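Local structure of antigen TpF1 (Treponema pallidum, 2FJC) at residues A12-Q17 with Q121-E126; V27-L32 with E53-V58; N34-I39 with Q46-L51. The protein is a Dps-family mini-ferritin that binds ferric iron and probably oxidises and stores the metal within a hollow shell of twelve subunits. All blocks are in the same frame, centred on the assembly; numbering follows the deposited sequence.

Interaction 1: residues A12-Q17 with Q121-E126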
loop_
_atom_site.group_PDB
_atom_site.type_symbol
_atom_site.label_atom_id
_atom_site.label_comp_id
_atom_site.label_asym_id
_atom_site.label_seq_id
_atom_site.Cartn_x
_atom_site.Cartn_y
_atom_site.Cartn_z
ATOM N N ALA B 12 22.901 35.145 -15.041
ATOM C CA ALA B 12 23.250 35.899 -13.843
ATOM C C ALA B 12 22.010 36.537 -13.241
ATOM O O ALA B 12 21.823 36.546 -12.024
ATOM C CB ALA B 12 24.248 36.989 -14.173
ATOM N N ALA B 13 21.169 37.096 -14.100
ATOM C CA ALA B 13 19.945 37.734 -13.636
ATOM C C ALA B 13 19.003 36.692 -13.022
ATOM O O ALA B 13 18.374 36.935 -11.993
ATOM C CB ALA B 13 19.256 38.446 -14.779
ATOM N N ILE B 14 18.909 35.531 -13.660
ATOM C CA ILE B 14 18.063 34.460 -13.158
ATOM C C ILE B 14 18.582 33.958 -11.808
ATOM O O ILE B 14 17.798 33.758 -10.880
ATOM C CB ILE B 14 17.994 33.297 -14.168
ATOM C CG1 ILE B 14 17.131 33.712 -15.359
ATOM C CG2 ILE B 14 17.421 32.062 -13.518
ATOM C CD1 ILE B 14 17.181 32.761 -16.529
ATOM N N CYS B 15 19.896 33.767 -11.693
ATOM C CA CYS B 15 20.482 33.307 -10.439
ATOM C C CYS B 15 20.211 34.287 -9.310
ATOM O O CYS B 15 19.979 33.886 -8.172
ATOM C CB CYS B 15 21.993 33.128 -10.575
ATOM S SG CYS B 15 22.459 31.674 -11.500
ATOM N N GLU B 16 20.246 35.577 -9.624
ATOM C CA GLU B 16 20.002 36.595 -8.612
ATOM C C GLU B 16 18.558 36.464 -8.111
ATOM O O GLU B 16 18.288 36.582 -6.925
ATOM C CB GLU B 16 20.249 37.993 -9.189
ATOM C CG GLU B 16 20.637 39.032 -8.137
ATOM C CD GLU B 16 21.686 38.505 -7.147
ATOM O OE1 GLU B 16 22.727 37.979 -7.600
ATOM O OE2 GLU B 16 21.469 38.615 -5.914
ATOM N N GLN B 17 17.637 36.217 -9.031
ATOM C CA GLN B 17 16.235 36.042 -8.685
ATOM C C GLN B 17 16.085 34.792 -7.827
ATOM O O GLN B 17 15.438 34.819 -6.774
ATOM C CB GLN B 17 15.396 35.897 -9.956
ATOM C CG GLN B 17 15.063 37.213 -10.650
ATOM C CD GLN B 17 14.108 38.060 -9.826
ATOM O OE1 GLN B 17 12.910 37.760 -9.727
ATOM N NE2 GLN B 17 14.637 39.115 -9.208
ATOM N N GLN B 121 10.024 33.710 -14.192
ATOM C CA GLN B 121 9.562 32.872 -15.273
ATOM C C GLN B 121 9.678 33.617 -16.590
ATOM O O GLN B 121 10.040 33.013 -17.596
ATOM C CB GLN B 121 8.142 32.330 -14.996
ATOM C CG GLN B 121 6.972 32.851 -15.790
ATOM C CD GLN B 121 7.027 32.583 -17.279
ATOM O OE1 GLN B 121 7.265 31.464 -17.732
ATOM N NE2 GLN B 121 6.784 33.627 -18.054
ATOM N N VAL B 122 9.422 34.924 -16.584
ATOM C CA VAL B 122 9.544 35.723 -17.799
ATOM C C VAL B 122 11.006 35.742 -18.245
ATOM O O VAL B 122 11.296 35.552 -19.422
ATOM C CB VAL B 122 9.038 37.180 -17.582
ATOM C CG1 VAL B 122 9.465 38.084 -18.732
ATOM C CG2 VAL B 122 7.516 37.179 -17.482
ATOM N N LEU B 123 11.922 35.954 -17.306
ATOM C CA LEU B 123 13.345 35.972 -17.624
ATOM C C LEU B 123 13.772 34.648 -18.232
ATOM O O LEU B 123 14.425 34.605 -19.273
ATOM C CB LEU B 123 14.188 36.213 -16.375
ATOM C CG LEU B 123 14.287 37.645 -15.845
ATOM C CD1 LEU B 123 15.163 37.668 -14.588
ATOM C CD2 LEU B 123 14.879 38.551 -16.918
ATOM N N ALA B 124 13.400 33.566 -17.566
ATOM C CA ALA B 124 13.751 32.232 -18.019
ATOM C C ALA B 124 13.169 31.935 -19.392
ATOM O O ALA B 124 13.840 31.378 -20.255
ATOM C CB ALA B 124 13.271 31.208 -17.017
ATOM N N ALA B 125 11.917 32.321 -19.592
ATOM C CA ALA B 125 11.240 32.088 -20.859
ATOM C C ALA B 125 11.919 32.841 -22.000
ATOM O O ALA B 125 12.173 32.270 -23.056
ATOM C CB ALA B 125 9.770 32.500 -20.751
ATOM N N GLU B 126 12.225 34.114 -21.787
ATOM C CA GLU B 126 12.857 34.908 -22.827
ATOM C C GLU B 126 14.291 34.483 -23.127
ATOM O O GLU B 126 14.767 34.660 -24.241
ATOM C CB GLU B 126 12.806 36.398 -22.459
ATOM C CG GLU B 126 11.372 36.890 -22.179
ATOM C CD GLU B 126 11.258 38.396 -21.913
ATOM O OE1 GLU B 126 12.034 38.934 -21.081
ATOM O OE2 GLU B 126 10.372 39.037 -22.527
#

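Interaction 2: residues V27-L32 with E53-V58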
loop_
_atom_site.group_PDB
_atom_site.type_symbol
_atom_site.label_atom_id
_atom_site.label_comp_id
_atom_site.label_asym_id
_atom_site.label_seq_id
_atom_site.Cartn_x
_atom_site.Cartn_y
_atom_site.Cartn_z
ATOM N N VAL B 27 12.422 32.346 4.772
ATOM C CA VAL B 27 11.758 33.199 5.741
ATOM C C VAL B 27 10.287 32.801 5.904
ATOM O O VAL B 27 9.776 32.735 7.016
ATOM C CB VAL B 27 11.857 34.688 5.320
ATOM C CG1 VAL B 27 10.980 35.540 6.209
ATOM C CG2 VAL B 27 13.308 35.161 5.428
ATOM N N LEU B 28 9.617 32.524 4.792
ATOM C CA LEU B 28 8.213 32.140 4.829
ATOM C C LEU B 28 8.026 30.837 5.596
ATOM O O LEU B 28 7.042 30.663 6.316
ATOM C CB LEU B 28 7.684 31.942 3.419
ATOM C CG LEU B 28 6.302 32.497 3.116
ATOM C CD1 LEU B 28 5.782 31.793 1.888
ATOM C CD2 LEU B 28 5.365 32.313 4.293
ATOM N N TYR B 29 8.968 29.920 5.411
ATOM C CA TYR B 29 8.930 28.625 6.059
ATOM C C TYR B 29 8.761 28.769 7.562
ATOM O O TYR B 29 7.912 28.117 8.175
ATOM C CB TYR B 29 10.212 27.852 5.768
ATOM C CG TYR B 29 10.247 26.477 6.396
ATOM C CD1 TYR B 29 9.394 25.465 5.958
ATOM C CD2 TYR B 29 11.140 26.184 7.427
ATOM C CE1 TYR B 29 9.429 24.192 6.529
ATOM C CE2 TYR B 29 11.187 24.915 8.008
ATOM C CZ TYR B 29 10.331 23.923 7.556
ATOM O OH TYR B 29 10.375 22.676 8.137
ATOM N N ILE B 30 9.572 29.629 8.156
ATOM C CA ILE B 30 9.503 29.839 9.580
ATOM C C ILE B 30 8.302 30.691 9.972
ATOM O O ILE B 30 7.698 30.478 11.026
ATOM C CB ILE B 30 10.819 30.443 10.074
ATOM C CG1 ILE B 30 11.885 29.345 10.024
ATOM C CG2 ILE B 30 10.668 31.001 11.488
ATOM C CD1 ILE B 30 13.256 29.825 10.380
ATOM N N LYS B 31 7.937 31.629 9.108
ATOM C CA LYS B 31 6.802 32.491 9.370
ATOM C C LYS B 31 5.549 31.629 9.451
ATOM O O LYS B 31 4.684 31.846 10.300
ATOM C CB LYS B 31 6.683 33.522 8.248
ATOM C CG LYS B 31 5.745 34.677 8.519
ATOM C CD LYS B 31 5.941 35.770 7.461
ATOM C CE LYS B 31 4.984 36.932 7.673
ATOM N NZ LYS B 31 5.167 37.984 6.650
ATOM N N LEU B 32 5.454 30.644 8.567
ATOM C CA LEU B 32 4.297 29.762 8.545
ATOM C C LEU B 32 4.226 28.942 9.830
ATOM O O LEU B 32 3.138 28.609 10.298
ATOM C CB LEU B 32 4.354 28.840 7.326
ATOM C CG LEU B 32 4.059 29.536 5.998
ATOM C CD1 LEU B 32 4.401 28.613 4.839
ATOM C CD2 LEU B 32 2.590 29.946 5.962
ATOM N N GLU B 53 0.657 22.119 5.680
ATOM C CA GLU B 53 0.690 21.747 4.267
ATOM C C GLU B 53 1.486 22.822 3.541
ATOM O O GLU B 53 2.342 22.520 2.711
ATOM C CB GLU B 53 -0.720 21.694 3.675
ATOM C CG GLU B 53 -1.487 20.420 3.931
ATOM C CD GLU B 53 -2.923 20.496 3.424
ATOM O OE1 GLU B 53 -3.139 20.955 2.269
ATOM O OE2 GLU B 53 -3.834 20.090 4.187
ATOM N N TYR B 54 1.204 24.078 3.878
ATOM C CA TYR B 54 1.888 25.198 3.258
ATOM C C TYR B 54 3.389 25.194 3.478
ATOM O O TYR B 54 4.156 25.323 2.518
ATOM C CB TYR B 54 1.324 26.535 3.751
ATOM C CG TYR B 54 -0.046 26.900 3.206
ATOM C CD1 TYR B 54 -0.575 26.257 2.076
ATOM C CD2 TYR B 54 -0.800 27.919 3.794
ATOM C CE1 TYR B 54 -1.818 26.621 1.549
ATOM C CE2 TYR B 54 -2.041 28.294 3.268
ATOM C CZ TYR B 54 -2.541 27.642 2.151
ATOM O OH TYR B 54 -3.761 28.013 1.640
ATOM N N TYR B 55 3.833 25.052 4.723
ATOM C CA TYR B 55 5.267 25.089 4.924
ATOM C C TYR B 55 5.977 23.866 4.369
ATOM O O TYR B 55 7.160 23.930 4.054
ATOM C CB TYR B 55 5.639 25.377 6.399
ATOM C CG TYR B 55 5.307 24.360 7.484
ATOM C CD1 TYR B 55 5.867 23.080 7.478
ATOM C CD2 TYR B 55 4.545 24.737 8.599
ATOM C CE1 TYR B 55 5.690 22.207 8.558
ATOM C CE2 TYR B 55 4.360 23.879 9.678
ATOM C CZ TYR B 55 4.937 22.619 9.655
ATOM O OH TYR B 55 4.781 21.785 10.740
ATOM N N VAL B 56 5.257 22.761 4.226
ATOM C CA VAL B 56 5.851 21.562 3.650
ATOM C C VAL B 56 6.052 21.885 2.175
ATOM O O VAL B 56 7.098 21.614 1.597
ATOM C CB VAL B 56 4.910 20.325 3.791
ATOM C CG1 VAL B 56 5.319 19.241 2.801
ATOM C CG2 VAL B 56 4.965 19.787 5.235
ATOM N N SER B 57 5.035 22.487 1.577
ATOM C CA SER B 57 5.091 22.865 0.181
ATOM C C SER B 57 6.159 23.943 -0.040
ATOM O O SER B 57 6.897 23.921 -1.025
ATOM C CB SER B 57 3.733 23.384 -0.264
ATOM O OG SER B 57 3.823 23.950 -1.559
ATOM N N VAL B 58 6.240 24.889 0.886
ATOM C CA VAL B 58 7.209 25.958 0.783
ATOM C C VAL B 58 8.635 25.426 0.853
ATOM O O VAL B 58 9.507 25.857 0.090
ATOM C CB VAL B 58 7.002 27.007 1.913
ATOM C CG1 VAL B 58 8.275 27.804 2.139
ATOM C CG2 VAL B 58 5.852 27.944 1.550
#

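Interaction 3: residues N34-I39 with Q46-L51. With FE (Fe (III) ion), chain S.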
loop_
_atom_site.group_PDB
_atom_site.type_symbol
_atom_site.label_atom_id
_atom_site.label_comp_id
_atom_site.label_asym_id
_atom_site.label_seq_id
_atom_site.Cartn_x
_atom_site.Cartn_y
_atom_site.Cartn_z
ATOM N N ASN B 34 5.184 30.039 12.665
ATOM C CA ASN B 34 4.707 31.007 13.633
ATOM C C ASN B 34 3.178 30.956 13.670
ATOM O O ASN B 34 2.593 30.772 14.729
ATOM C CB ASN B 34 5.174 32.408 13.247
ATOM C CG ASN B 34 4.977 33.410 14.360
ATOM O OD1 ASN B 34 3.916 33.477 14.963
ATOM N ND2 ASN B 34 5.998 34.202 14.628
ATOM N N TYR B 35 2.527 31.106 12.518
ATOM C CA TYR B 35 1.070 31.059 12.486
ATOM C C TYR B 35 0.573 29.684 12.898
ATOM O O TYR B 35 -0.416 29.554 13.616
ATOM C CB TYR B 35 0.547 31.393 11.091
ATOM C CG TYR B 35 1.003 32.745 10.604
ATOM C CD1 TYR B 35 0.988 33.851 11.456
ATOM C CD2 TYR B 35 1.457 32.923 9.296
ATOM C CE1 TYR B 35 1.413 35.085 11.027
ATOM C CE2 TYR B 35 1.882 34.166 8.853
ATOM C CZ TYR B 35 1.861 35.246 9.724
ATOM O OH TYR B 35 2.308 36.478 9.289
ATOM N N HIS B 36 1.271 28.661 12.432
ATOM C CA HIS B 36 0.934 27.281 12.729
ATOM C C HIS B 36 0.823 27.086 14.241
ATOM O O HIS B 36 -0.090 26.415 14.728
ATOM C CB HIS B 36 2.026 26.367 12.145
ATOM C CG HIS B 36 1.819 24.903 12.400
ATOM N ND1 HIS B 36 0.749 24.195 11.889
ATOM C CD2 HIS B 36 2.587 24.000 13.059
ATOM C CE1 HIS B 36 0.872 22.920 12.213
ATOM N NE2 HIS B 36 1.978 22.776 12.924
ATOM N N TRP B 37 1.752 27.686 14.975
ATOM C CA TRP B 37 1.780 27.569 16.423
ATOM C C TRP B 37 0.901 28.535 17.207
ATOM O O TRP B 37 0.317 28.159 18.224
ATOM C CB TRP B 37 3.201 27.759 16.938
ATOM C CG TRP B 37 4.178 26.780 16.432
ATOM C CD1 TRP B 37 3.972 25.455 16.211
ATOM C CD2 TRP B 37 5.559 27.030 16.141
ATOM N NE1 TRP B 37 5.138 24.860 15.801
ATOM C CE2 TRP B 37 6.130 25.803 15.750
ATOM C CE3 TRP B 37 6.365 28.173 16.179
ATOM C CZ2 TRP B 37 7.477 25.679 15.394
ATOM C CZ3 TRP B 37 7.705 28.053 15.828
ATOM C CH2 TRP B 37 8.247 26.812 15.440
ATOM N N HIS B 38 0.794 29.769 16.735
ATOM C CA HIS B 38 0.075 30.775 17.489
ATOM C C HIS B 38 -1.316 31.211 17.096
ATOM O O HIS B 38 -1.878 32.093 17.737
ATOM C CB HIS B 38 0.985 31.986 17.622
ATOM C CG HIS B 38 2.344 31.639 18.136
ATOM N ND1 HIS B 38 3.500 31.921 17.442
ATOM C CD2 HIS B 38 2.730 31.006 19.268
ATOM C CE1 HIS B 38 4.541 31.476 18.125
ATOM N NE2 HIS B 38 4.101 30.917 19.238
ATOM N N ILE B 39 -1.888 30.628 16.055
ATOM C CA ILE B 39 -3.244 31.008 15.705
ATOM C C ILE B 39 -4.141 30.439 16.793
ATOM O O ILE B 39 -3.732 29.573 17.560
ATOM C CB ILE B 39 -3.715 30.398 14.370
ATOM C CG1 ILE B 39 -3.448 28.886 14.373
ATOM C CG2 ILE B 39 -3.051 31.109 13.206
ATOM C CD1 ILE B 39 -4.133 28.142 13.241
ATOM N N GLN B 46 -8.126 22.841 11.610
ATOM C CA GLN B 46 -8.074 22.883 10.158
ATOM C C GLN B 46 -6.988 23.822 9.647
ATOM O O GLN B 46 -6.221 23.470 8.759
ATOM C CB GLN B 46 -9.423 23.311 9.580
ATOM C CG GLN B 46 -10.535 22.280 9.723
ATOM C CD GLN B 46 -10.883 21.991 11.170
ATOM O OE1 GLN B 46 -10.639 20.887 11.675
ATOM N NE2 GLN B 46 -11.446 22.988 11.852
ATOM N N VAL B 47 -6.921 25.019 10.209
ATOM C CA VAL B 47 -5.927 25.980 9.780
ATOM C C VAL B 47 -4.536 25.550 10.200
ATOM O O VAL B 47 -3.578 25.727 9.461
ATOM C CB VAL B 47 -6.241 27.366 10.341
ATOM C CG1 VAL B 47 -5.198 28.358 9.878
ATOM C CG2 VAL B 47 -7.620 27.797 9.877
ATOM N N HIS B 48 -4.432 24.984 11.393
ATOM C CA HIS B 48 -3.167 24.485 11.919
ATOM C C HIS B 48 -2.588 23.507 10.886
ATOM O O HIS B 48 -1.411 23.566 10.536
ATOM C CB HIS B 48 -3.436 23.752 13.244
ATOM C CG HIS B 48 -2.215 23.183 13.898
ATOM N ND1 HIS B 48 -1.259 23.970 14.501
ATOM C CD2 HIS B 48 -1.819 21.900 14.082
ATOM C CE1 HIS B 48 -0.325 23.196 15.033
ATOM N NE2 HIS B 48 -0.640 21.936 14.792
ATOM N N GLU B 49 -3.433 22.612 10.395
ATOM C CA GLU B 49 -3.017 21.623 9.411
ATOM C C GLU B 49 -2.752 22.235 8.045
ATOM O O GLU B 49 -1.808 21.836 7.359
ATOM C CB GLU B 49 -4.074 20.520 9.297
ATOM C CG GLU B 49 -3.988 19.489 10.425
ATOM C CD GLU B 49 -5.285 18.716 10.634
ATOM O OE1 GLU B 49 -6.120 18.666 9.702
ATOM O OE2 GLU B 49 -5.465 18.147 11.737
ATOM N N LEU B 50 -3.579 23.198 7.645
ATOM C CA LEU B 50 -3.393 23.856 6.364
ATOM C C LEU B 50 -2.022 24.544 6.342
ATOM O O LEU B 50 -1.283 24.453 5.361
ATOM C CB LEU B 50 -4.488 24.893 6.133
ATOM C CG LEU B 50 -4.335 25.784 4.895
ATOM C CD1 LEU B 50 -4.424 24.951 3.651
ATOM C CD2 LEU B 50 -5.424 26.832 4.876
ATOM N N LEU B 51 -1.693 25.226 7.433
ATOM C CA LEU B 51 -0.426 25.923 7.550
ATOM C C LEU B 51 0.746 24.954 7.389
ATOM O O LEU B 51 1.777 25.294 6.792
ATOM C CB LEU B 51 -0.348 26.632 8.908
ATOM C CG LEU B 51 -0.743 28.112 9.036
ATOM C CD1 LEU B 51 -1.181 28.687 7.694
ATOM C CD2 LEU B 51 -1.825 28.256 10.082
HETATM FE FE FE S . 3.292 21.232 14.317
#

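Interaction 1: residues A12-Q17 with Q121-E126
Ala13, Ile14 and Gln17 meet Leu123 and Ala124 where helix 8-38 runs alongside helix 99-127 in the four-helix bundle of the ferritin fold. The two short segments are antiparallel, at 155° between their N-to-C directions. Their axes stand 9.8 Å apart, and the contact buries a modest 178 Å² of surface, all of it through van der Waals packing. Ala13 comes first: its methyl CB lies 4.2 Å from Leu123 CD1, touching one branch of the leucine. Ile14 makes two contacts. Its CG1 rests 4.0 Å from Leu123 CB, the two side chains lying alongside and pointing opposite ways, and the extended arm beyond CG1 (chi2 170°) delivers CD1 to the backbone of Ala124. Thr132 of helix 130-154 and Leu72 also touch Ile14, a buried side chain. One turn on from Ala13, Gln17 takes part through its aliphatic portion. Leu123 CD1 thus lies beside both Ala13 and Gln17, with Gln17 crossing the leucine at about a right angle and its CG 4.0 Å from Leu123 CD1.

Interaction 2: residues V27-L32 with E53-V58
Tyr55, Leu32 and Tyr29 lose the most surface here, 81, 79 and 70 Å² respectively, where helices 8-38 and 44-71 pack antiparallel in the ferritin-like bundle. The segment axes approach to 9.0 Å, and Tyr29 and Tyr55 lie level with each other, their CA atoms 5.2 Å apart. Tyr29 has CG anti to the backbone N (chi1 -179°), which swings the ring across to the other helix. There its edge meets the backbone carbonyl of Tyr55: CD1 sits 3.3 Å from Tyr55 O, which lies in the ring plane. The two rings meet obliquely, with planes at 80° and centroids 5.7 Å apart. Tyr55 has CG between its own N and carbonyl carbon (chi1 66°); Leu32 CB lies at the edge of its ring, near the plane. Leu32 CD1 meets the opposing backbone, 3.6 Å from Tyr55 N. The same methyl meets Val58 CG2 at 3.7 Å, and Leu28 CD1 touches this valine branch at 3.9 Å. The Tyr29 hydroxyl is hydrogen-bonded to Thr59 of a neighbouring subunit. Towards the rest of the bundle, Leu28 packs on Phe110 and Leu113, and Leu32 on Val106, all of helix 99-127, while Tyr54 reaches Ala146 and Leu150 of helix 130-154.

Interaction 3: residues N34-I39 with Q46-L51
His36 and His48 face each other across antiparallel helices 8-38 and 44-71, joined by hydrogen bonds that run in both directions. His48 ND1 donates to His36 O at 2.7 Å with an N-H...O angle of 140°; the acceptor lies in the His48 ring plane, whereas the donor is tilted from the carbonyl plane. In return, His36 ND1 makes a weak, bent bond to His48 O at 2.6 Å, that oxygen lying at the edge of the His36 ring. Both imidazoles have CG anti to the backbone N, and this shared torsion carries each ring across to the other backbone. Within the first helix, His38 ND1 donates an almost straight bond to Asn34 OD1, 3.0 Å long, from above the carbonyl plane.

The rings of His36 and His48 also form an offset stack, with centroids 3.6 Å apart and planes at 12°. His36 CE1 lies over the centre of the His48 ring, while His48 CE1 sits nearer the rim of the His36 ring.

Metal binding uses the other nitrogen of His36: NE2 coordinates the iron(III) ion at 2.5 Å. Asp63 and Glu67 of a neighbouring subunit complete the protein ligands, giving the intersubunit iron site characteristic of Dps ferroxidase centres.

Apolar packing fills the flank. Ile39 CD1 meets Val47 CG1 at 3.5 Å and Leu51 CD2 at 3.9 Å, and the same leucine methyl approaches Tyr35 CB at 4.1 Å.

The contact lies next to the short connection between the helices, which includes strand 39-40; Phe44, at the start of helix 44-71, stacks on His48. Strand 97-98 touches Tyr35 and Ile39 through Ile97, and helix 99-127 adds Ala102 against Ile39 and Ile99 against Val47.

All three contacts use helix 8-38. Interactions 2 and 3 pair it with helix 44-71, whereas interaction 1 pairs its beginning with helix 99-127. The centres of interactions 2 and 3 are about 10 Å apart, and the two touch: Tyr55 OH lies 3.7 Å from His36 NE2, the iron-binding nitrogen. The Tyr55 side chain comes within about 4 Å of the iron, so interaction 2 borders the metal site that interaction 3 helps to build; both also meet the neighbouring subunit that supplies Asp63 and Glu67. Interaction 1 lies across the chain's centre, its own centre about 23 Å from that of interaction 2 and 33 Å from that of interaction 3.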